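Local coordinates for putative secreted cellulose-binding protein (Streptomyces coelicolor, PDB 4OY8) that probably cleaves cellulose oxidatively as a copper-dependent lytic polysaccharide monooxygenase of family AA10, here crystallised with zinc, at residues 4-9 with 99-104. Numbering follows the deposited sequence.
Sequences VVDPAS and TVKLHD. With ZN (zinc ion), chain I; ZN (zinc ion), chain G; ZN (zinc ion), chain H.
Lys101 O accepts two backbone N-H groups in a row, a firm bond from Val5 N (2.9 Å) and a weak one from Asp6 N. In return Lys101 N gives a nearly straight bond to Asp6 O (2.8 Å, 166° at the hydrogen). The extra residue opposite Lys101 makes this a classic beta bulge; ahead of it Val4 and Leu102 form a non-hydrogen-bonded antiparallel pair. On the Val4 side of the sheet, CG2 of Val4 meets CG of Leu102 at 3.7 Å and CG1 of Val100 at 3.9 Å; with CG1 of Val4 anti to the backbone N (chi1 172°), both branches reach Val100 CG1. Cut back to an alanine here, Val4 would probably no longer fill the space between Leu102 and Val100, leaving a gap beside Thr166 and Leu179. The contact joins edge strand 2-6 to central strand 97-104 of the three-stranded antiparallel sheet in the beta-sandwich core of this LPMO, with strands 161-170 and 175-184 packed against its buried face. On the outer face, CB of Asp6 lies 4.1 Å from Lys101 CD, while Asp6 OD1 binds a zinc ion at 2.1 Å, and five waters complete its six-coordinate shell. One of these waters donates to Asp6 OD2, another to Val5 O. CG1 of Val5 touches His103 CB; the imidazole bridges two more zinc ions, sharing one with Asn148 through ND1 and the other with Gln105 through NE2.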
ATOM      1  N   VAL A   4      -2.332  -5.817  -0.353  1.00  7.23           N
ATOM      2  CA  VAL A   4      -2.606  -5.844   1.072  1.00  6.61           C
ATOM      3  C   VAL A   4      -4.085  -5.529   1.269  1.00  6.40           C
ATOM      4  O   VAL A   4      -4.553  -4.455   0.871  1.00  7.32           O
ATOM      5  CB  VAL A   4      -1.735  -4.867   1.876  1.00  6.66           C
ATOM      6  CG1 VAL A   4      -2.200  -4.813   3.314  1.00  7.25           C
ATOM      7  CG2 VAL A   4      -0.272  -5.276   1.815  1.00  7.17           C
ATOM      8  N   VAL A   5      -4.809  -6.476   1.853  1.00  6.60           N
ATOM      9  CA  VAL A   5      -6.249  -6.353   2.049  1.00  7.77           C
ATOM     10  C   VAL A   5      -6.629  -5.917   3.464  1.00  8.23           C
ATOM     11  O   VAL A   5      -7.706  -5.355   3.656  1.00  8.84           O
ATOM     12  CB  VAL A   5      -7.009  -7.619   1.595  1.00  9.03           C
ATOM     13  CG1 VAL A   5      -6.791  -7.841   0.104  1.00  9.50           C
ATOM     14  CG2 VAL A   5      -6.631  -8.850   2.414  1.00  9.50           C
ATOM     15  N   ASP A   6      -5.750  -6.159   4.454  1.00  7.91           N
ATOM     16  CA  ASP A   6      -5.980  -5.721   5.851  1.00  7.52           C
ATOM     17  C   ASP A   6      -4.606  -5.453   6.433  1.00  7.54           C
ATOM     18  O   ASP A   6      -3.771  -6.353   6.426  1.00  9.22           O
ATOM     19  CB  ASP A   6      -6.692  -6.818   6.682  1.00  9.39           C
ATOM     20  CG  ASP A   6      -8.063  -7.134   6.188  1.00 12.56           C
ATOM     21  OD1 ASP A   6      -8.997  -6.355   6.470  1.00 14.95           O
ATOM     22  OD2 ASP A   6      -8.199  -8.194   5.516  1.00 15.16           O
ATOM     23  N   PRO A   7      -4.339  -4.231   6.908  1.00  7.12           N
ATOM     24  CA  PRO A   7      -5.124  -3.012   6.724  1.00  6.87           C
ATOM     25  C   PRO A   7      -5.095  -2.632   5.253  1.00  7.12           C
ATOM     26  O   PRO A   7      -4.027  -2.584   4.629  1.00  7.04           O
ATOM     27  CB  PRO A   7      -4.404  -2.006   7.629  1.00  7.51           C
ATOM     28  CG  PRO A   7      -2.991  -2.444   7.594  1.00  8.13           C
ATOM     29  CD  PRO A   7      -3.032  -3.955   7.528  1.00  8.01           C
ATOM     30  N   ALA A   8      -6.264  -2.389   4.688  1.00  6.87           N
ATOM     31  CA  ALA A   8      -6.395  -2.237   3.249  1.00  6.59           C
ATOM     32  C   ALA A   8      -5.428  -1.231   2.668  1.00  6.07           C
ATOM     33  O   ALA A   8      -5.289  -0.135   3.204  1.00  7.01           O
ATOM     34  CB  ALA A   8      -7.801  -1.844   2.879  1.00  7.54           C
ATOM     35  N   SER A   9      -4.787  -1.594   1.558  1.00  6.40           N
ATOM     36  CA  SER A   9      -3.991  -0.640   0.790  1.00  6.24           C
ATOM     37  C   SER A   9      -4.864   0.484   0.241  1.00  6.14           C
ATOM     38  O   SER A   9      -6.088   0.420   0.280  1.00  6.75           O
ATOM     39  CB  SER A   9      -3.298  -1.350  -0.359  1.00  6.32           C
ATOM     40  OG  SER A   9      -4.262  -1.834  -1.287  1.00  6.87           O
ATOM     41  N   THR A  99      -1.527  -7.500  12.076  1.00  8.55           N
ATOM     42  CA  THR A  99      -1.194  -8.417  10.996  1.00  8.60           C
ATOM     43  C   THR A  99      -1.390  -7.742   9.657  1.00  8.12           C
ATOM     44  O   THR A  99      -2.437  -7.136   9.378  1.00 11.39           O
ATOM     45  CB  THR A  99      -2.051  -9.683  11.065  1.00 10.75           C
ATOM     46  OG1 THR A  99      -1.815 -10.325  12.309  1.00 15.19           O
ATOM     47  CG2 THR A  99      -1.739 -10.655   9.928  1.00 14.10           C
ATOM     48  N   VAL A 100      -0.357  -7.763   8.828  1.00  6.97           N
ATOM     49  CA  VAL A 100      -0.496  -7.380   7.422  1.00  7.04           C
ATOM     50  C   VAL A 100      -0.899  -8.610   6.636  1.00  8.11           C
ATOM     51  O   VAL A 100      -0.168  -9.603   6.602  1.00  8.92           O
ATOM     52  CB  VAL A 100       0.812  -6.765   6.865  1.00  8.08           C
ATOM     53  CG1 VAL A 100       0.675  -6.454   5.379  1.00  8.08           C
ATOM     54  CG2 VAL A 100       1.164  -5.495   7.629  1.00  8.67           C
ATOM     55  N   LYS A 101      -2.073  -8.552   6.027  1.00  7.97           N
ATOM     56  CA  LYS A 101      -2.649  -9.667   5.318  1.00  8.03           C
ATOM     57  C   LYS A 101      -2.730  -9.321   3.832  1.00  7.87           C
ATOM     58  O   LYS A 101      -3.312  -8.304   3.447  1.00  8.15           O
ATOM     59  CB  LYS A 101      -4.062  -9.957   5.847  1.00 10.32           C
ATOM     60  CG  LYS A 101      -4.175 -10.188   7.337  1.00 16.61           C
ATOM     61  CD  LYS A 101      -5.557 -10.612   7.841  1.00 21.15           C
ATOM     62  CE  LYS A 101      -5.503 -11.000   9.320  1.00 27.55           C
ATOM     63  NZ  LYS A 101      -6.845 -11.304   9.881  1.00 33.24           N
ATOM     64  N   LEU A 102      -2.094 -10.147   3.015  1.00  8.32           N
ATOM     65  CA  LEU A 102      -2.192 -10.042   1.576  1.00  8.72           C
ATOM     66  C   LEU A 102      -2.984 -11.178   0.978  1.00  8.96           C
ATOM     67  O   LEU A 102      -2.908 -12.311   1.423  1.00 11.78           O
ATOM     68  CB  LEU A 102      -0.807 -10.092   0.966  1.00 11.07           C
ATOM     69  CG  LEU A 102       0.097  -8.941   1.293  1.00 11.04           C
ATOM     70  CD1 LEU A 102       0.976  -9.289   2.485  1.00 12.05           C
ATOM     71  CD2 LEU A 102       0.919  -8.540   0.078  1.00 11.50           C
ATOM     72  N   HIS A 103      -3.749 -10.867  -0.051  1.00  8.59           N
ATOM     73  CA  HIS A 103      -4.435 -11.865  -0.834  1.00  9.46           C
ATOM     74  C   HIS A 103      -3.757 -11.884  -2.201  1.00  9.11           C
ATOM     75  O   HIS A 103      -3.537 -10.839  -2.794  1.00  9.71           O
ATOM     76  CB  HIS A 103      -5.913 -11.501  -0.986  1.00 11.01           C
ATOM     77  CG  HIS A 103      -6.683 -12.521  -1.733  1.00 12.92           C
ATOM     78  ND1 HIS A 103      -7.063 -13.706  -1.158  1.00 15.74           N
ATOM     79  CD2 HIS A 103      -7.124 -12.555  -3.004  1.00 20.07           C
ATOM     80  CE1 HIS A 103      -7.695 -14.441  -2.045  1.00 18.35           C
ATOM     81  NE2 HIS A 103      -7.771 -13.753  -3.164  1.00 19.21           N
ATOM     82  N   ASP A 104      -3.450 -13.084  -2.676  1.00  9.85           N
ATOM     83  CA  ASP A 104      -2.767 -13.310  -3.949  1.00  9.91           C
ATOM     84  C   ASP A 104      -3.547 -14.360  -4.701  1.00 11.90           C
ATOM     85  O   ASP A 104      -3.529 -15.514  -4.325  1.00 14.57           O
ATOM     86  CB  ASP A 104      -1.354 -13.810  -3.692  1.00  9.77           C
ATOM     87  CG  ASP A 104      -0.584 -14.177  -4.945  1.00  9.34           C
ATOM     88  OD1 ASP A 104      -1.050 -13.912  -6.080  1.00 10.21           O
ATOM     89  OD2 ASP A 104       0.524 -14.758  -4.777  1.00 10.19           O
TER
HETATM   90 ZN    ZN I 308      -7.789 -13.776   0.759  0.60 20.39          ZN
HETATM   91 ZN    ZN G 306     -11.007  -6.233   5.723  0.80 17.22          ZN
HETATM   92 ZN    ZN H 307      -9.261 -14.104  -4.569  0.80 43.00          ZN
HETATM   93  O   HOH W   1     -10.168  -4.716   4.313  1.00 18.47           O
HETATM   94  O   HOH W   2     -10.657  -7.892   4.455  1.00 24.60           O
HETATM   95  O   HOH W   3     -11.848  -7.435   7.085  1.00 31.77           O
HETATM   96  O   HOH W   4     -12.545  -5.660   4.713  1.00 27.66           O
HETATM   97  O   HOH W   5     -11.506  -4.798   6.994  1.00 24.90           O